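PDB 7KV2: RagB/SusD family nutrient uptake outer membrane protein from Bacteroides thetaiotaomicron, which probably binds beta-glucan at the outer-membrane surface of this gut bacterium and helps hand it on for uptake, in the manner of SusD-family glycan-binding proteins. Local coordinates for residues A[107-112]-A[497-502]; A[113-118]-A[155-160]; A[59-64]-A[296-301]. One frame throughout, in Å; residues are numbered along the deposited sequence.

Contact 1 of 3, residues A[107-112]-A[497-502]. With EDO (1,2-ethanediol), chain D.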
loop_
_atom_site.group_PDB
_atom_site.type_symbol
_atom_site.label_atom_id
_atom_site.label_comp_id
_atom_site.label_asym_id
_atom_site.label_seq_id
_atom_site.Cartn_x
_atom_site.Cartn_y
_atom_site.Cartn_z
ATOM N N MET A 107 12.556 -16.120 0.514
ATOM C CA MET A 107 11.912 -14.888 1.025
ATOM C C MET A 107 11.768 -13.888 -0.120
ATOM O O MET A 107 12.412 -14.066 -1.154
ATOM C CB MET A 107 12.696 -14.275 2.180
ATOM C CG MET A 107 11.946 -14.357 3.502
ATOM S SD MET A 107 10.419 -13.299 3.415
ATOM C CE MET A 107 11.185 -11.688 3.409
ATOM N N ILE A 108 10.854 -12.924 0.020
ATOM C CA ILE A 108 10.753 -11.841 -0.976
ATOM C C ILE A 108 12.007 -10.979 -0.814
ATOM O O ILE A 108 12.532 -10.852 0.326
ATOM C CB ILE A 108 9.418 -11.077 -0.858
ATOM C CG1 ILE A 108 9.154 -10.510 0.529
ATOM C CG2 ILE A 108 8.321 -12.006 -1.312
ATOM C CD1 ILE A 108 8.290 -9.261 0.521
ATOM N N TYR A 109 12.488 -10.466 -1.924
ATOM C CA TYR A 109 13.748 -9.677 -1.989
ATOM C C TYR A 109 13.564 -8.424 -2.868
ATOM O O TYR A 109 14.270 -7.428 -2.642
ATOM C CB TYR A 109 14.838 -10.647 -2.459
ATOM C CG TYR A 109 16.273 -10.240 -2.220
ATOM C CD1 TYR A 109 16.607 -9.110 -1.492
ATOM C CD2 TYR A 109 17.297 -11.019 -2.734
ATOM C CE1 TYR A 109 17.935 -8.746 -1.311
ATOM C CE2 TYR A 109 18.626 -10.675 -2.542
ATOM C CZ TYR A 109 18.941 -9.533 -1.838
ATOM O OH TYR A 109 20.248 -9.174 -1.617
ATOM N N GLY A 110 12.613 -8.432 -3.806
ATOM C CA GLY A 110 12.362 -7.278 -4.702
ATOM C C GLY A 110 12.082 -6.004 -3.918
ATOM O O GLY A 110 12.659 -4.931 -4.221
ATOM N N LEU A 111 11.247 -6.099 -2.898
ATOM C CA LEU A 111 10.759 -4.911 -2.170
ATOM C C LEU A 111 11.938 -4.293 -1.423
ATOM O O LEU A 111 12.048 -3.091 -1.352
ATOM C CB LEU A 111 9.632 -5.331 -1.209
ATOM C CG LEU A 111 9.100 -4.232 -0.290
ATOM C CD1 LEU A 111 8.485 -3.104 -1.097
ATOM C CD2 LEU A 111 8.070 -4.785 0.686
ATOM N N TRP A 112 12.781 -5.135 -0.835
ATOM C CA TRP A 112 14.021 -4.695 -0.150
ATOM C C TRP A 112 14.871 -3.869 -1.135
ATOM O O TRP A 112 15.252 -2.768 -0.805
ATOM C CB TRP A 112 14.724 -5.956 0.359
ATOM C CG TRP A 112 16.055 -5.687 0.999
ATOM C CD1 TRP A 112 17.218 -5.295 0.387
ATOM C CD2 TRP A 112 16.342 -5.794 2.396
ATOM N NE1 TRP A 112 18.209 -5.132 1.329
ATOM C CE2 TRP A 112 17.703 -5.422 2.567
ATOM C CE3 TRP A 112 15.594 -6.149 3.524
ATOM C CZ2 TRP A 112 18.314 -5.437 3.819
ATOM C CZ3 TRP A 112 16.197 -6.138 4.763
ATOM C CH2 TRP A 112 17.548 -5.795 4.898
ATOM N N PRO A 497 12.217 -12.710 8.255
ATOM C CA PRO A 497 13.632 -13.025 8.076
ATOM C C PRO A 497 14.219 -12.109 6.998
ATOM O O PRO A 497 13.612 -12.014 5.906
ATOM C CB PRO A 497 13.672 -14.462 7.547
ATOM C CG PRO A 497 12.338 -15.037 7.946
ATOM C CD PRO A 497 11.370 -13.861 7.948
ATOM N N ILE A 498 15.380 -11.500 7.296
ATOM C CA ILE A 498 16.223 -10.786 6.280
ATOM C C ILE A 498 16.673 -11.778 5.214
ATOM O O ILE A 498 17.074 -12.887 5.553
ATOM C CB ILE A 498 17.375 -10.057 6.990
ATOM C CG1 ILE A 498 16.810 -9.042 7.979
ATOM C CG2 ILE A 498 18.326 -9.423 5.980
ATOM C CD1 ILE A 498 17.818 -8.476 8.966
ATOM N N PRO A 499 16.611 -11.460 3.892
ATOM C CA PRO A 499 17.078 -12.374 2.857
ATOM C C PRO A 499 18.505 -12.909 3.137
ATOM O O PRO A 499 19.351 -12.122 3.587
ATOM C CB PRO A 499 17.041 -11.522 1.577
ATOM C CG PRO A 499 15.894 -10.546 1.840
ATOM C CD PRO A 499 15.999 -10.247 3.310
ATOM N N GLN A 500 18.721 -14.199 2.863
ATOM C CA GLN A 500 20.021 -14.896 3.131
ATOM C C GLN A 500 21.133 -14.193 2.344
ATOM O O GLN A 500 22.238 -14.008 2.924
ATOM C CB GLN A 500 19.970 -16.383 2.773
ATOM C CG GLN A 500 21.177 -17.193 3.311
ATOM C CD GLN A 500 21.343 -17.071 4.810
ATOM O OE1 GLN A 500 20.414 -17.290 5.598
ATOM N NE2 GLN A 500 22.532 -16.668 5.226
ATOM N N LYS A 501 20.872 -13.793 1.100
ATOM C CA LYS A 501 21.873 -13.064 0.276
ATOM C C LYS A 501 22.328 -11.785 0.988
ATOM O O LYS A 501 23.530 -11.485 0.881
ATOM C CB LYS A 501 21.371 -12.827 -1.142
ATOM C CG LYS A 501 21.436 -14.084 -1.989
ATOM C CD LYS A 501 20.613 -14.047 -3.239
ATOM C CE LYS A 501 20.474 -15.405 -3.896
ATOM N NZ LYS A 501 19.470 -15.345 -4.983
ATOM N N GLU A 502 21.458 -11.072 1.706
ATOM C CA GLU A 502 21.871 -9.855 2.460
ATOM C C GLU A 502 22.694 -10.248 3.686
ATOM O O GLU A 502 23.619 -9.510 3.982
ATOM C CB GLU A 502 20.713 -8.979 2.919
ATOM C CG GLU A 502 20.047 -8.218 1.789
ATOM C CD GLU A 502 20.921 -7.215 1.057
ATOM O OE1 GLU A 502 21.550 -6.384 1.717
ATOM O OE2 GLU A 502 20.954 -7.277 -0.176
HETATM C C1 EDO D . 15.964 -14.506 -0.772
HETATM O O1 EDO D . 15.495 -15.703 -0.276
HETATM C C2 EDO D . 17.383 -14.621 -1.177
HETATM O O2 EDO D . 18.235 -14.638 -0.054
#
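Tyr109 and Glu502 meet because their torsions converge: Tyr109 swings its ring away from its own amide nitrogen (chi1 -162°) and over to the other segment, while Glu502 folds back at its second torsion (chi2 -63°) and brings its carboxylate to the ring's hydroxyl. Tyr109 OH donates to Glu502 OE2 over a very short 2.5 Å, with OE2 at the ring edge and in its plane. The first torsion of Glu502, with CG anti to the carbonyl carbon, lays that methylene over one face of the Trp112 indole, where CG lies 3.7 Å from Trp112 CE2, offset toward the rim. Pro499 serves both aromatics. Its CB sits over the centre of the Tyr109 ring, 4.0 Å from the centroid and 12° off the normal, a CH-pi contact; its CD reaches 4.1 Å from Trp112 CE3. Tyr109 and Pro499 each hold the N-cap position of a helix, 110-130 and 500-505 respectively, so the contact joins two helix starts, one in the N-terminal part of the chain and the other near the C terminus of this SusD-family protein. Glu66 OE1 accepts from the backbone N of Tyr109 and of Gly110. Beside the indole, Ile498 CG2 packs 3.9 Å from Trp112 CH2. Further back, Met107 CE rests 3.5 Å from Pro497 O, a carbonyl that also accepts from Trp162 NE1. The carbonyl oxygen of Ile108 is buried against Pro499 and has no hydrogen-bonding partner in the model. A 1,2-ethanediol, probably from the crystallisation liquor, bridges the backbones near the solvent-facing Lys501: Met107 N donates to its O1, and Lys501 N gives its O2 a nearly straight bond of 3.0 Å.

Contact 2 of 3, residues A[113-118]-A[155-160]; sequences KCAYSG and YNWVWK
On the helical turn that sets Ala115 against Val158, Lys113 O is gripped twice, by Ser117 N at 3.0 Å and by Ser117 OG at 2.7 Å, from opposite faces of its carbonyl plane. The interface itself is apolar. The axes of segments 113-118 and 155-160 approach to 8.8 Å with their directions 142° apart, close packing consistent with an alanine at the nearest point: Ala115 CB lies 3.7 Å from Val158 CG1, and Ala115 CA lies 3.9 Å from Trp157 CE3. Val158 turns CG1 anti to its carbonyl carbon (chi1 -78°), which lets that methyl touch both Ala115 CB and Tyr116 CE2. The side chains of Tyr116 and Tyr155 cross at about a right angle, CE1 to CE1 at 4.0 Å, and their hydroxyls bond to Pro166 O and Phe168 O respectively. A leucine in place of Tyr116 would probably leave Pro166 O without this donor and open a gap beside Val158 and Tyr155. Helices 110-130 and 137-162 thus form an antiparallel hairpin in this helix-rich, TPR-clan region; Trp159 and Asn156 carry the packing on to helices 183-200 and 217-231.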
loop_
_atom_site.group_PDB
_atom_site.type_symbol
_atom_site.label_atom_id
_atom_site.label_comp_id
_atom_site.label_asym_id
_atom_site.label_seq_id
_atom_site.Cartn_x
_atom_site.Cartn_y
_atom_site.Cartn_z
ATOM N N LYS A 113 15.102 -4.384 -2.328
ATOM C CA LYS A 113 15.968 -3.758 -3.352
ATOM C C LYS A 113 15.311 -2.463 -3.833
ATOM O O LYS A 113 16.023 -1.478 -3.996
ATOM C CB LYS A 113 16.219 -4.701 -4.520
ATOM C CG LYS A 113 17.101 -5.901 -4.187
ATOM C CD LYS A 113 17.191 -6.894 -5.323
ATOM C CE LYS A 113 17.933 -8.173 -4.955
ATOM N NZ LYS A 113 17.878 -9.176 -6.051
ATOM N N CYS A 114 13.976 -2.431 -3.955
ATOM C CA CYS A 114 13.266 -1.185 -4.336
ATOM C C CYS A 114 13.407 -0.131 -3.247
ATOM O O CYS A 114 13.636 1.057 -3.588
ATOM C CB CYS A 114 11.794 -1.447 -4.652
ATOM S SG CYS A 114 11.522 -2.547 -6.044
ATOM N N ALA A 115 13.260 -0.495 -1.972
ATOM C CA ALA A 115 13.309 0.448 -0.847
ATOM C C ALA A 115 14.687 1.101 -0.818
ATOM O O ALA A 115 14.781 2.364 -0.718
ATOM C CB ALA A 115 13.038 -0.273 0.435
ATOM N N TYR A 116 15.738 0.291 -0.948
ATOM C CA TYR A 116 17.123 0.828 -0.820
ATOM C C TYR A 116 17.501 1.581 -2.093
ATOM O O TYR A 116 18.306 2.529 -1.949
ATOM C CB TYR A 116 18.109 -0.264 -0.392
ATOM C CG TYR A 116 18.008 -0.504 1.088
ATOM C CD1 TYR A 116 18.437 0.438 2.006
ATOM C CD2 TYR A 116 17.420 -1.652 1.587
ATOM C CE1 TYR A 116 18.302 0.244 3.371
ATOM C CE2 TYR A 116 17.298 -1.872 2.949
ATOM C CZ TYR A 116 17.780 -0.942 3.850
ATOM O OH TYR A 116 17.603 -1.131 5.190
ATOM N N SER A 117 16.945 1.248 -3.267
ATOM C CA SER A 117 17.141 2.060 -4.506
ATOM C C SER A 117 16.546 3.442 -4.278
ATOM O O SER A 117 17.228 4.455 -4.581
ATOM C CB SER A 117 16.569 1.428 -5.746
ATOM O OG SER A 117 17.115 0.127 -5.899
ATOM N N GLY A 118 15.335 3.498 -3.724
ATOM C CA GLY A 118 14.704 4.768 -3.337
ATOM C C GLY A 118 15.607 5.580 -2.402
ATOM O O GLY A 118 15.906 6.751 -2.725
ATOM N N TYR A 155 12.124 3.907 3.779
ATOM C CA TYR A 155 12.564 3.255 5.043
ATOM C C TYR A 155 11.367 2.605 5.749
ATOM O O TYR A 155 11.528 1.559 6.334
ATOM C CB TYR A 155 13.259 4.231 5.997
ATOM C CG TYR A 155 14.732 4.333 5.713
ATOM C CD1 TYR A 155 15.519 3.205 5.795
ATOM C CD2 TYR A 155 15.347 5.527 5.384
ATOM C CE1 TYR A 155 16.877 3.234 5.525
ATOM C CE2 TYR A 155 16.713 5.573 5.125
ATOM C CZ TYR A 155 17.478 4.426 5.178
ATOM O OH TYR A 155 18.829 4.434 4.923
ATOM N N ASN A 156 10.173 3.176 5.607
ATOM C CA ASN A 156 8.946 2.636 6.203
ATOM C C ASN A 156 8.669 1.257 5.591
ATOM O O ASN A 156 8.225 0.363 6.326
ATOM C CB ASN A 156 7.790 3.630 6.020
ATOM C CG ASN A 156 6.550 3.138 6.700
ATOM O OD1 ASN A 156 6.585 2.828 7.901
ATOM N ND2 ASN A 156 5.455 3.058 5.932
ATOM N N TRP A 157 8.951 1.049 4.304
ATOM C CA TRP A 157 8.702 -0.269 3.677
ATOM C C TRP A 157 9.586 -1.301 4.425
ATOM O O TRP A 157 9.109 -2.364 4.809
ATOM C CB TRP A 157 9.068 -0.229 2.200
ATOM C CG TRP A 157 8.088 0.436 1.267
ATOM C CD1 TRP A 157 6.821 0.855 1.527
ATOM C CD2 TRP A 157 8.314 0.677 -0.131
ATOM N NE1 TRP A 157 6.246 1.351 0.385
ATOM C CE2 TRP A 157 7.126 1.241 -0.650
ATOM C CE3 TRP A 157 9.387 0.457 -0.997
ATOM C CZ2 TRP A 157 7.005 1.630 -1.978
ATOM C CZ3 TRP A 157 9.244 0.786 -2.338
ATOM C CH2 TRP A 157 8.052 1.353 -2.818
ATOM N N VAL A 158 10.874 -1.012 4.599
ATOM C CA VAL A 158 11.779 -2.012 5.246
ATOM C C VAL A 158 11.602 -2.024 6.759
ATOM O O VAL A 158 11.745 -3.113 7.326
ATOM C CB VAL A 158 13.246 -1.871 4.801
ATOM C CG1 VAL A 158 13.466 -2.480 3.428
ATOM C CG2 VAL A 158 13.737 -0.439 4.835
ATOM N N TRP A 159 11.278 -0.903 7.378
ATOM C CA TRP A 159 11.006 -0.810 8.834
ATOM C C TRP A 159 9.838 -1.739 9.186
ATOM O O TRP A 159 9.942 -2.577 10.138
ATOM C CB TRP A 159 10.753 0.631 9.236
ATOM C CG TRP A 159 10.405 0.870 10.674
ATOM C CD1 TRP A 159 11.199 0.626 11.765
ATOM C CD2 TRP A 159 9.181 1.424 11.185
ATOM N NE1 TRP A 159 10.554 0.994 12.911
ATOM C CE2 TRP A 159 9.298 1.461 12.591
ATOM C CE3 TRP A 159 7.983 1.856 10.603
ATOM C CZ2 TRP A 159 8.286 1.953 13.402
ATOM C CZ3 TRP A 159 6.976 2.347 11.401
ATOM C CH2 TRP A 159 7.133 2.419 12.791
ATOM N N LYS A 160 8.734 -1.621 8.443
ATOM C CA LYS A 160 7.539 -2.434 8.743
ATOM C C LYS A 160 7.829 -3.908 8.485
ATOM O O LYS A 160 7.445 -4.701 9.339
ATOM C CB LYS A 160 6.302 -1.940 7.963
ATOM C CG LYS A 160 5.676 -0.728 8.624
ATOM C CD LYS A 160 4.264 -0.477 8.178
ATOM C CE LYS A 160 3.535 0.402 9.155
ATOM N NZ LYS A 160 2.129 0.563 8.732
#

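Contact 3 of 3, residues A[59-64]-A[296-301]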
loop_
_atom_site.group_PDB
_atom_site.type_symbol
_atom_site.label_atom_id
_atom_site.label_comp_id
_atom_site.label_asym_id
_atom_site.label_seq_id
_atom_site.Cartn_x
_atom_site.Cartn_y
_atom_site.Cartn_z
ATOM N N TRP A 59 8.019 0.593 -8.564
ATOM C CA TRP A 59 8.777 -0.630 -8.944
ATOM C C TRP A 59 8.264 -1.944 -8.352
ATOM O O TRP A 59 8.318 -2.933 -9.075
ATOM C CB TRP A 59 10.252 -0.447 -8.535
ATOM C CG TRP A 59 10.991 0.526 -9.399
ATOM C CD1 TRP A 59 10.502 1.294 -10.414
ATOM C CD2 TRP A 59 12.394 0.865 -9.278
ATOM N NE1 TRP A 59 11.500 2.082 -10.933
ATOM C CE2 TRP A 59 12.668 1.847 -10.253
ATOM C CE3 TRP A 59 13.428 0.434 -8.442
ATOM C CZ2 TRP A 59 13.944 2.394 -10.425
ATOM C CZ3 TRP A 59 14.692 0.957 -8.624
ATOM C CH2 TRP A 59 14.942 1.919 -9.603
ATOM N N PRO A 60 7.951 -2.055 -7.032
ATOM C CA PRO A 60 7.946 -3.347 -6.353
ATOM C C PRO A 60 6.945 -4.387 -6.855
ATOM O O PRO A 60 7.204 -5.590 -6.730
ATOM C CB PRO A 60 7.668 -3.069 -4.862
ATOM C CG PRO A 60 7.360 -1.626 -4.756
ATOM C CD PRO A 60 7.729 -0.974 -6.076
ATOM N N ASP A 61 5.887 -3.943 -7.529
ATOM C CA ASP A 61 4.916 -4.876 -8.146
ATOM C C ASP A 61 5.594 -5.727 -9.248
ATOM O O ASP A 61 5.124 -6.867 -9.520
ATOM C CB ASP A 61 3.697 -4.096 -8.649
ATOM C CG ASP A 61 4.019 -3.097 -9.746
ATOM O OD1 ASP A 61 4.956 -2.263 -9.566
ATOM O OD2 ASP A 61 3.274 -3.109 -10.749
ATOM N N TRP A 62 6.686 -5.247 -9.851
ATOM C CA TRP A 62 7.478 -6.051 -10.819
ATOM C C TRP A 62 8.863 -5.423 -10.977
ATOM O O TRP A 62 9.009 -4.426 -11.726
ATOM C CB TRP A 62 6.749 -6.206 -12.150
ATOM C CG TRP A 62 7.550 -6.819 -13.256
ATOM C CD1 TRP A 62 7.822 -6.236 -14.458
ATOM C CD2 TRP A 62 8.246 -8.079 -13.256
ATOM N NE1 TRP A 62 8.608 -7.050 -15.219
ATOM C CE2 TRP A 62 8.862 -8.201 -14.523
ATOM C CE3 TRP A 62 8.393 -9.120 -12.330
ATOM C CZ2 TRP A 62 9.645 -9.301 -14.872
ATOM C CZ3 TRP A 62 9.159 -10.212 -12.670
ATOM C CH2 TRP A 62 9.795 -10.286 -13.919
ATOM N N ALA A 63 9.854 -5.984 -10.274
ATOM C CA ALA A 63 11.221 -5.440 -10.262
ATOM C C ALA A 63 12.189 -6.515 -9.746
ATOM O O ALA A 63 11.794 -7.336 -8.873
ATOM C CB ALA A 63 11.259 -4.199 -9.393
ATOM N N PHE A 64 13.427 -6.500 -10.251
ATOM C CA PHE A 64 14.488 -7.410 -9.729
ATOM C C PHE A 64 13.995 -8.850 -9.829
ATOM O O PHE A 64 14.222 -9.612 -8.874
ATOM C CB PHE A 64 14.848 -7.023 -8.289
ATOM C CG PHE A 64 15.324 -5.598 -8.157
ATOM C CD1 PHE A 64 16.575 -5.218 -8.653
ATOM C CD2 PHE A 64 14.520 -4.621 -7.577
ATOM C CE1 PHE A 64 16.990 -3.893 -8.598
ATOM C CE2 PHE A 64 14.958 -3.304 -7.485
ATOM C CZ PHE A 64 16.194 -2.940 -7.992
ATOM N N GLY A 296 2.740 1.026 -16.697
ATOM C CA GLY A 296 1.629 0.487 -15.899
ATOM C C GLY A 296 2.064 -0.401 -14.751
ATOM O O GLY A 296 3.254 -0.474 -14.433
ATOM N N THR A 297 1.076 -0.986 -14.082
ATOM C CA THR A 297 1.263 -1.888 -12.934
ATOM C C THR A 297 0.936 -3.300 -13.369
ATOM O O THR A 297 0.068 -3.503 -14.207
ATOM C CB THR A 297 0.425 -1.451 -11.717
ATOM O OG1 THR A 297 0.572 -2.418 -10.704
ATOM C CG2 THR A 297 -1.050 -1.308 -11.990
ATOM N N ALA A 298 1.586 -4.261 -12.751
ATOM C CA ALA A 298 1.288 -5.688 -12.925
ATOM C C ALA A 298 0.131 -6.105 -12.024
ATOM O O ALA A 298 -0.345 -7.236 -12.197
ATOM C CB ALA A 298 2.527 -6.490 -12.554
ATOM N N LEU A 299 -0.268 -5.272 -11.049
ATOM C CA LEU A 299 -1.146 -5.758 -9.929
ATOM C C LEU A 299 -2.403 -6.434 -10.479
ATOM O O LEU A 299 -2.724 -7.548 -10.050
ATOM C CB LEU A 299 -1.417 -4.647 -8.914
ATOM C CG LEU A 299 -2.416 -4.982 -7.814
ATOM C CD1 LEU A 299 -1.944 -6.140 -6.960
ATOM C CD2 LEU A 299 -2.738 -3.805 -6.922
ATOM N N PRO A 300 -3.166 -5.817 -11.411
ATOM C CA PRO A 300 -4.399 -6.436 -11.916
ATOM C C PRO A 300 -4.144 -7.794 -12.574
ATOM O O PRO A 300 -4.969 -8.650 -12.439
ATOM C CB PRO A 300 -4.979 -5.384 -12.861
ATOM C CG PRO A 300 -4.424 -4.090 -12.330
ATOM C CD PRO A 300 -3.012 -4.453 -11.930
ATOM N N THR A 301 -3.025 -7.977 -13.262
ATOM C CA THR A 301 -2.696 -9.290 -13.876
ATOM C C THR A 301 -2.548 -10.307 -12.735
ATOM O O THR A 301 -3.041 -11.449 -12.854
ATOM C CB THR A 301 -1.442 -9.220 -14.755
ATOM O OG1 THR A 301 -1.705 -8.374 -15.894
ATOM C CG2 THR A 301 -1.049 -10.606 -15.228
#
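This is a buried polar contact in which one aspartate from a loop turn holds the approach to a short helix, joining the loop between helices 43-53 and 70-75 to the lead-in of helix 299-303. The evidence centres on Asp61 OD2, which accepts from two groups of the other segment. Asp61 CG stands between its backbone N and carbonyl carbon (chi1 63°), and from there OD2 reaches both Thr297 and Ala298. Ala298 N donates at 2.9 Å with an angle of 160° at the hydrogen, reaching the oxygen nearly along its C-O axis. Thr297 OG1 donates at 2.8 Å from well above the carboxylate plane, 51° out of it. The two donors therefore arrive from distinct directions, and Asp61 and Thr297 cross at about a right angle. Thr297 OG1 in turn accepts from Leu299 N at 3.0 Å, an ST turn that supplies a capping bond, so its hydroxyl links the carboxylate to the backbone N of Leu299. Arg286 NH1 adds a salt bridge to Asp61 OD2, and with these donors the carboxylate is probably kept ionised. Arg286 also bonds to Trp62 O and Gly296 O, fastening both backbones. Asp61 itself stands in a type I beta turn closed by Trp62 N to Trp59 O at 2.9 Å. Asp61 O is buried without a partner in the model, 4.0 Å from Ala298 CB, a methyl that also packs 4.3 Å from Trp62 CB. Among the neighbouring helices, Trp59 leans on helix 110-130 at Cys114, Ser117 and Arg121, while Leu299 rests on Asn71 and Leu72 of helix 70-75.

How the contacts relate
From the N terminus, the chain first lays down 59-64, then enters helix 110-130 through 107-112 and runs on as 113-118. Contact 2 closes first, when 155-160 returns along that helix; its loop nests inside those of both other contacts. Contact 3 closes next, at 296-301, and contact 1 last, at 497-502, so contacts 1 and 3 cross along the sequence. Both bring N-terminal segments against segments from the later half of the chain, whereas contact 2 joins two neighbouring N-terminal helices. Spatially the three adjoin: Leu111 CD1 lies 3.7 Å from Trp157 CE3 and 3.9 Å from Pro60 CB, linking contact 1 to contacts 2 and 3, and Trp157 CH2 lies 3.6 Å from Pro60 CG.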